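Side-chain contacts in mitochondrial dynamics protein MID49 (Mus musculus, PDB 4WOY), which regulates mitochondrial organization at the outer membrane, where it is required for fission and recruits the fission mediator dynamin-related protein 1: residues A8-H13 and L232-G237; T214-A219 and L260-V265; A225-R230 and E270-R275. The protein carries 1 engineered substitution. All coordinates share one frame; numbering follows the deposited sequence.

Contact 1: A8-H13 and L232-G237; sequences AFERKH and LLLLCG
Leu234 is where 232-237 comes closest to 8-13, its CA lying 6.5 Å from the CA of Glu10, and one methyl, CD2, touches both Phe9 and Glu10. Leu234 CD2 lies 3.8 Å from Phe9 CD2, at the edge of the ring and in its plane, and the two side chains run antiparallel as they pass. The same methyl of Leu234 is 4.0 Å from Glu10 CB. The other branch passes the glutamate's far end, Leu234 CD1 being 4.1 Å from Glu10 OE2. With CG anti to the backbone N (chi1 180°), Glu10 runs extended and perpendicular to the leucine. One turn on, Gly237 has no side chain, and Phe9 meets its main chain directly: Phe9 CZ is 4.1 Å from Gly237 C, again at the ring edge. His13 CB covers part of one ring face, and the Phe9 ring also meets that of Phe329. The helix segments cross at 72° with their axes 10.6 Å apart. The touching surfaces are mostly carbon, but they include the Glu10 carboxylate, whose OE2 is salt-bridged to Arg230; that pairing would be expected to keep Glu10 ionised beside the leucine methyls.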
# COMPACT_ATOMS: atom_id res chain seq x y z
N ALA A 8 -26.61 -3.42 2.47
CA ALA A 8 -26.95 -2.04 2.79
C ALA A 8 -25.72 -1.23 3.23
O ALA A 8 -25.48 -0.12 2.75
CB ALA A 8 -28.04 -2.02 3.88
N PHE A 9 -24.92 -1.81 4.12
CA PHE A 9 -23.68 -1.16 4.55
C PHE A 9 -22.72 -0.95 3.37
O PHE A 9 -22.12 0.13 3.22
CB PHE A 9 -23.00 -2.00 5.63
CG PHE A 9 -21.71 -1.43 6.12
CD1 PHE A 9 -21.70 -0.48 7.12
CD2 PHE A 9 -20.51 -1.85 5.58
CE1 PHE A 9 -20.52 0.05 7.59
CE2 PHE A 9 -19.32 -1.33 6.02
CZ PHE A 9 -19.32 -0.37 7.03
N GLU A 10 -22.60 -1.97 2.53
CA GLU A 10 -21.75 -1.89 1.36
C GLU A 10 -22.25 -0.73 0.47
O GLU A 10 -21.47 0.12 0.00
CB GLU A 10 -21.78 -3.24 0.62
CG GLU A 10 -20.94 -3.32 -0.65
CD GLU A 10 -21.00 -4.70 -1.29
OE1 GLU A 10 -22.06 -5.05 -1.87
OE2 GLU A 10 -20.00 -5.44 -1.20
N ARG A 11 -23.56 -0.68 0.28
CA ARG A 11 -24.20 0.32 -0.55
C ARG A 11 -23.87 1.71 -0.01
O ARG A 11 -23.47 2.61 -0.75
CB ARG A 11 -25.72 0.10 -0.56
CG ARG A 11 -26.51 1.07 -1.41
CD ARG A 11 -28.06 0.87 -1.34
NE ARG A 11 -28.70 1.77 -0.38
CZ ARG A 11 -29.30 1.42 0.76
NH1 ARG A 11 -29.37 0.15 1.14
NH2 ARG A 11 -29.83 2.37 1.52
N LYS A 12 -24.02 1.88 1.30
CA LYS A 12 -23.89 3.18 1.96
C LYS A 12 -22.46 3.62 2.32
O LYS A 12 -22.20 4.82 2.35
CB LYS A 12 -24.76 3.24 3.22
CG LYS A 12 -26.26 3.18 2.95
CD LYS A 12 -27.11 3.13 4.22
CE LYS A 12 -27.46 1.71 4.63
NZ LYS A 12 -28.66 1.68 5.51
N HIS A 13 -21.57 2.70 2.67
CA HIS A 13 -20.26 3.12 3.19
C HIS A 13 -19.06 2.52 2.47
O HIS A 13 -17.92 2.84 2.79
CB HIS A 13 -20.17 2.84 4.70
CG HIS A 13 -21.24 3.52 5.48
ND1 HIS A 13 -22.29 2.84 6.06
CD2 HIS A 13 -21.47 4.83 5.71
CE1 HIS A 13 -23.10 3.70 6.65
NE2 HIS A 13 -22.63 4.92 6.45
N LEU A 232 -12.76 -7.88 0.80
CA LEU A 232 -11.65 -7.12 1.36
C LEU A 232 -12.08 -5.65 1.55
O LEU A 232 -11.77 -5.04 2.58
CB LEU A 232 -10.39 -7.24 0.47
CG LEU A 232 -9.22 -6.30 0.77
CD1 LEU A 232 -8.69 -6.48 2.20
CD2 LEU A 232 -8.14 -6.54 -0.26
N LEU A 233 -12.83 -5.11 0.59
CA LEU A 233 -13.30 -3.72 0.68
C LEU A 233 -14.28 -3.51 1.84
O LEU A 233 -14.22 -2.50 2.52
CB LEU A 233 -13.93 -3.29 -0.64
CG LEU A 233 -12.85 -2.92 -1.65
CD1 LEU A 233 -13.43 -2.80 -3.06
CD2 LEU A 233 -12.16 -1.64 -1.23
N LEU A 234 -15.15 -4.49 2.05
CA LEU A 234 -16.04 -4.51 3.21
C LEU A 234 -15.28 -4.46 4.53
O LEU A 234 -15.57 -3.64 5.42
CB LEU A 234 -16.91 -5.76 3.21
CG LEU A 234 -18.23 -5.58 2.52
CD1 LEU A 234 -18.87 -6.93 2.41
CD2 LEU A 234 -19.08 -4.60 3.31
N LEU A 235 -14.32 -5.37 4.67
CA LEU A 235 -13.59 -5.48 5.92
C LEU A 235 -12.90 -4.18 6.20
O LEU A 235 -12.86 -3.73 7.35
CB LEU A 235 -12.57 -6.62 5.88
CG LEU A 235 -13.17 -8.01 5.82
CD1 LEU A 235 -12.12 -9.03 5.40
CD2 LEU A 235 -13.79 -8.34 7.16
N CYS A 236 -12.36 -3.56 5.16
CA CYS A 236 -11.66 -2.30 5.31
C CYS A 236 -12.61 -1.22 5.81
O CYS A 236 -12.27 -0.47 6.74
CB CYS A 236 -11.04 -1.85 3.98
SG CYS A 236 -9.47 -2.61 3.57
N GLY A 237 -13.79 -1.13 5.20
CA GLY A 237 -14.75 -0.09 5.53
C GLY A 237 -15.23 -0.17 6.97
O GLY A 237 -15.42 0.84 7.64

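Contact 2: T214-A219 and L260-V265; sequences TARLRA and LGEEEV
A side-on, two-nitrogen arginine-carboxylate salt bridge ties helix 210-224 to the turn that follows helix 250-261, at the surface of the predicted cytoplasmic part of this nucleotidyltransferase-like protein. The turn belongs to its Mab-21-type HhH/H2TH-like helical region. Arg216 supplies NE and NH2, and Glu262 receives one with each carboxylate oxygen. Arg216 NE donates to Glu262 OE2 at a short 2.5 Å, and Glu262 OE2 accepts on its syn lone pair, the one on the side of the other oxygen. The second bond runs from Arg216 NH2 to Glu262 OE1 at 3.0 Å. Both bonds are nearly straight (162° and 167° at the hydrogen), and both oxygens lie close to the guanidinium plane. Two bonds, one to each oxygen, would be expected to limit rotation of either group; the planes are 23° apart. Each chain bends at chi2 to bring its end round, and the two side chains cross at about a right angle. On the glutamate side the backbone takes part in the placement: Glu262 is the first residue to leave the helix and the centre of an inverse gamma turn, with a weak bond from Glu263 N to Gly261 O. Phe296 and Leu258 touch Arg216, and His295 touches Glu262. Even the aliphatic part of the arginine lies against the carboxylate, Arg216 CG being 3.5 Å from Glu262 OE2.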
# COMPACT_ATOMS: atom_id res chain seq x y z
N THR A 214 -2.89 -8.30 -5.09
CA THR A 214 -4.08 -7.94 -5.85
C THR A 214 -4.16 -8.76 -7.14
O THR A 214 -5.26 -9.05 -7.60
CB THR A 214 -4.17 -6.42 -6.16
OG1 THR A 214 -3.28 -6.09 -7.22
CG2 THR A 214 -3.84 -5.60 -4.92
N ALA A 215 -3.03 -9.15 -7.71
CA ALA A 215 -3.07 -10.03 -8.88
C ALA A 215 -3.66 -11.39 -8.51
O ALA A 215 -4.42 -11.97 -9.30
CB ALA A 215 -1.69 -10.20 -9.48
N ARG A 216 -3.31 -11.87 -7.32
CA ARG A 216 -3.80 -13.16 -6.85
C ARG A 216 -5.32 -13.12 -6.60
O ARG A 216 -6.06 -14.01 -7.03
CB ARG A 216 -3.06 -13.56 -5.58
CG ARG A 216 -3.42 -14.93 -5.04
CD ARG A 216 -3.30 -15.99 -6.13
NE ARG A 216 -3.56 -17.34 -5.64
CZ ARG A 216 -3.82 -18.39 -6.43
NH1 ARG A 216 -3.86 -18.24 -7.75
NH2 ARG A 216 -4.03 -19.58 -5.90
N LEU A 217 -5.77 -12.07 -5.93
CA LEU A 217 -7.18 -11.89 -5.63
C LEU A 217 -8.00 -11.72 -6.89
O LEU A 217 -9.10 -12.26 -7.00
CB LEU A 217 -7.38 -10.69 -4.71
CG LEU A 217 -6.94 -11.01 -3.29
CD1 LEU A 217 -7.03 -9.79 -2.41
CD2 LEU A 217 -7.75 -12.17 -2.74
N ARG A 218 -7.48 -10.94 -7.84
CA ARG A 218 -8.12 -10.78 -9.12
C ARG A 218 -8.14 -12.12 -9.86
O ARG A 218 -9.15 -12.48 -10.45
CB ARG A 218 -7.40 -9.73 -9.97
CG ARG A 218 -7.92 -9.67 -11.40
CD ARG A 218 -7.47 -8.43 -12.15
NE ARG A 218 -7.72 -7.20 -11.40
CZ ARG A 218 -6.76 -6.46 -10.85
NH1 ARG A 218 -5.48 -6.82 -10.96
NH2 ARG A 218 -7.08 -5.35 -10.19
N ALA A 219 -7.04 -12.86 -9.78
CA ALA A 219 -6.95 -14.16 -10.46
C ALA A 219 -8.00 -15.13 -9.94
O ALA A 219 -8.68 -15.81 -10.72
CB ALA A 219 -5.59 -14.73 -10.30
N LEU A 260 -8.72 -17.25 3.55
CA LEU A 260 -10.02 -17.83 3.25
C LEU A 260 -10.15 -18.03 1.75
O LEU A 260 -10.57 -19.09 1.30
CB LEU A 260 -11.17 -16.94 3.74
CG LEU A 260 -11.18 -16.40 5.17
CD1 LEU A 260 -12.48 -15.70 5.47
CD2 LEU A 260 -10.97 -17.52 6.15
N GLY A 261 -9.72 -17.01 1.00
CA GLY A 261 -9.87 -16.99 -0.45
C GLY A 261 -9.13 -18.10 -1.16
O GLY A 261 -9.59 -18.57 -2.21
N GLU A 262 -8.03 -18.55 -0.56
CA GLU A 262 -7.24 -19.66 -1.10
C GLU A 262 -7.90 -20.96 -0.73
O GLU A 262 -7.25 -21.86 -0.23
CB GLU A 262 -5.79 -19.66 -0.58
CG GLU A 262 -4.85 -18.55 -1.09
CD GLU A 262 -4.38 -18.77 -2.52
OE1 GLU A 262 -4.37 -19.93 -2.97
OE2 GLU A 262 -3.99 -17.78 -3.17
N GLU A 263 -9.21 -21.04 -0.94
CA GLU A 263 -9.93 -22.30 -0.76
C GLU A 263 -11.05 -22.43 -1.78
O GLU A 263 -11.67 -21.44 -2.18
CB GLU A 263 -10.50 -22.41 0.64
CG GLU A 263 -9.48 -22.47 1.72
CD GLU A 263 -10.10 -22.73 3.05
OE1 GLU A 263 -11.29 -23.11 3.07
OE2 GLU A 263 -9.41 -22.54 4.07
N GLU A 264 -11.33 -23.68 -2.15
CA GLU A 264 -12.44 -23.96 -3.05
C GLU A 264 -13.67 -24.07 -2.17
O GLU A 264 -14.10 -25.15 -1.79
CB GLU A 264 -12.21 -25.26 -3.85
CG GLU A 264 -10.89 -25.31 -4.63
CD GLU A 264 -10.97 -24.63 -5.99
OE1 GLU A 264 -12.00 -24.00 -6.28
OE2 GLU A 264 -10.00 -24.74 -6.77
N VAL A 265 -14.22 -22.90 -1.85
CA VAL A 265 -15.36 -22.78 -0.96
C VAL A 265 -16.20 -21.65 -1.56
O VAL A 265 -15.75 -20.98 -2.49
CB VAL A 265 -14.86 -22.56 0.50
CG1 VAL A 265 -15.87 -21.86 1.40
CG2 VAL A 265 -14.45 -23.90 1.10

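Contact 3: A225-R230 and E270-R275; sequences AGTRRR and EALGER
Thr227 and Leu272 lie at the entrances to two helices, 228-241 and 272-288, and their CA atoms, 6.9 Å apart, mark the closest backbone approach of the two segments. Thr227 occupies the N-cap position of its helix, but its hydroxyl makes no capping bond; Leu272 is the first residue of the other helix, after Ala271 at the N-cap. The start of helix 272-288 belongs to the Mab-21 HhH/H2TH-like part of the protein, so the contact packs two helix N-termini together within that helical region. Leu272 dominates the contact, its CB directed toward 225-230 and its two methyls dividing the work. CD1 takes the threonine: Leu272 CD1 is 3.6 Å from Thr227 OG1 and 4.0 Å from Thr227 CB, a van der Waals contact, while the hydroxyl has its hydrogen-bonding partner in Trp267 O. CD2 takes the arginine. Leu272 CD2 lies over one face of the Arg230 guanidinium, 3.6 Å from Arg230 NE and 3.9 Å from Arg230 CZ, and it also touches the aliphatic stem, 4.0 Å from Arg230 CG. Arg230 leaves its helix with CG anti to the backbone N (chi1 175°) and stays extended as far as NE, which lays its stem square across the leucine. The methyl thus covers a flat side of the charged group, whose main polar partner is Glu10 and whose NH2 bridges to Glu269, two partners that would limit how it can turn. Around this junction helix 2-14 closes one side, with Leu6 on Leu272 and Leu7 on Arg230, Leu231 of helix 228-241 also packs on Leu272, and toward helix 210-224 Arg228 pairs with Asp221 and Asp224.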
# COMPACT_ATOMS: atom_id res chain seq x y z
N ALA A 225 -16.22 -15.91 -10.64
CA ALA A 225 -17.00 -14.69 -10.41
C ALA A 225 -17.12 -14.40 -8.92
O ALA A 225 -18.18 -14.01 -8.44
CB ALA A 225 -18.40 -14.80 -11.04
N GLY A 226 -16.01 -14.60 -8.20
CA GLY A 226 -16.02 -14.55 -6.76
C GLY A 226 -16.08 -13.16 -6.17
O GLY A 226 -15.89 -12.17 -6.88
N THR A 227 -16.31 -13.10 -4.87
CA THR A 227 -16.46 -11.84 -4.14
C THR A 227 -15.34 -11.60 -3.14
O THR A 227 -15.52 -10.87 -2.15
CB THR A 227 -17.78 -11.81 -3.39
OG1 THR A 227 -17.89 -13.02 -2.63
CG2 THR A 227 -18.95 -11.73 -4.35
N ARG A 228 -14.19 -12.22 -3.36
CA ARG A 228 -13.08 -12.04 -2.43
C ARG A 228 -12.68 -10.57 -2.31
O ARG A 228 -12.65 -10.03 -1.21
CB ARG A 228 -11.87 -12.88 -2.87
CG ARG A 228 -12.11 -14.37 -2.87
CD ARG A 228 -11.09 -15.08 -3.76
NE ARG A 228 -11.39 -16.50 -3.94
CZ ARG A 228 -12.16 -16.99 -4.91
NH1 ARG A 228 -12.73 -16.16 -5.79
NH2 ARG A 228 -12.35 -18.30 -5.01
N ARG A 229 -12.42 -9.92 -3.45
CA ARG A 229 -11.98 -8.52 -3.46
C ARG A 229 -13.07 -7.62 -2.92
O ARG A 229 -12.80 -6.60 -2.28
CB ARG A 229 -11.60 -8.06 -4.86
CG ARG A 229 -10.26 -8.54 -5.38
CD ARG A 229 -10.17 -8.27 -6.86
NE ARG A 229 -11.37 -8.80 -7.53
CZ ARG A 229 -11.81 -8.41 -8.73
NH1 ARG A 229 -11.17 -7.47 -9.42
NH2 ARG A 229 -12.90 -8.96 -9.22
N ARG A 230 -14.31 -7.99 -3.18
CA ARG A 230 -15.43 -7.26 -2.63
C ARG A 230 -15.43 -7.37 -1.09
O ARG A 230 -15.70 -6.39 -0.39
CB ARG A 230 -16.72 -7.80 -3.26
CG ARG A 230 -17.97 -7.23 -2.71
CD ARG A 230 -19.06 -7.23 -3.77
NE ARG A 230 -20.37 -7.18 -3.14
CZ ARG A 230 -21.45 -7.76 -3.63
NH1 ARG A 230 -21.38 -8.41 -4.79
NH2 ARG A 230 -22.60 -7.67 -2.97
N GLU A 270 -24.06 -14.60 -2.47
CA GLU A 270 -24.97 -15.30 -1.59
C GLU A 270 -24.27 -15.71 -0.30
O GLU A 270 -24.87 -15.68 0.79
CB GLU A 270 -25.54 -16.51 -2.32
CG GLU A 270 -26.50 -17.35 -1.50
CD GLU A 270 -27.09 -18.49 -2.29
OE1 GLU A 270 -27.74 -19.35 -1.67
OE2 GLU A 270 -26.90 -18.54 -3.53
N ALA A 271 -22.99 -16.07 -0.42
CA ALA A 271 -22.19 -16.55 0.71
C ALA A 271 -21.30 -15.46 1.29
O ALA A 271 -20.48 -15.73 2.15
CB ALA A 271 -21.32 -17.74 0.29
N LEU A 272 -21.47 -14.23 0.82
CA LEU A 272 -20.63 -13.13 1.26
C LEU A 272 -20.73 -12.89 2.76
O LEU A 272 -19.75 -12.59 3.43
CB LEU A 272 -20.99 -11.85 0.51
CG LEU A 272 -19.98 -10.70 0.59
CD1 LEU A 272 -18.56 -11.18 0.45
CD2 LEU A 272 -20.31 -9.66 -0.47
N GLY A 273 -21.95 -13.03 3.29
CA GLY A 273 -22.18 -12.85 4.71
C GLY A 273 -21.43 -13.87 5.55
O GLY A 273 -20.86 -13.53 6.58
N GLU A 274 -21.42 -15.11 5.09
CA GLU A 274 -20.69 -16.18 5.75
C GLU A 274 -19.17 -16.02 5.64
O GLU A 274 -18.46 -16.24 6.62
CB GLU A 274 -21.09 -17.53 5.17
CG GLU A 274 -22.15 -18.26 5.94
CD GLU A 274 -22.74 -19.38 5.12
OE1 GLU A 274 -21.97 -20.00 4.35
OE2 GLU A 274 -23.95 -19.64 5.24
N ARG A 275 -18.70 -15.58 4.48
CA ARG A 275 -17.27 -15.33 4.29
C ARG A 275 -16.80 -14.21 5.19
O ARG A 275 -15.66 -14.23 5.72
CB ARG A 275 -16.97 -14.97 2.83
CG ARG A 275 -17.13 -16.14 1.88
CD ARG A 275 -16.46 -17.41 2.41
NE ARG A 275 -17.27 -18.56 2.03
CZ ARG A 275 -17.94 -19.34 2.87
NH1 ARG A 275 -17.86 -19.15 4.18
NH2 ARG A 275 -18.66 -20.35 2.40

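In the fold
All three contacts involve the helices of the C-terminal half, 210-224, 228-241, 250-261 and 272-288 in chain order, and contact 1 adds the N-terminal helix 2-14, against which they pack. The centres of contacts 1 and 2 are about 19 Å apart. Contact 3 lies nearer to both, its centre about 12 Å from that of contact 1 and about 11 Å from that of contact 2. Contacts 1 and 3 share helix 228-241 and are linked by the salt bridge between Glu10 and Arg230. Contact 2 meets contact 3 through Gly261 O and Arg228 NE, a probable hydrogen bond at 3.2 Å. The segments interlace along the chain, and the N-terminal helix is held to helices from its second half.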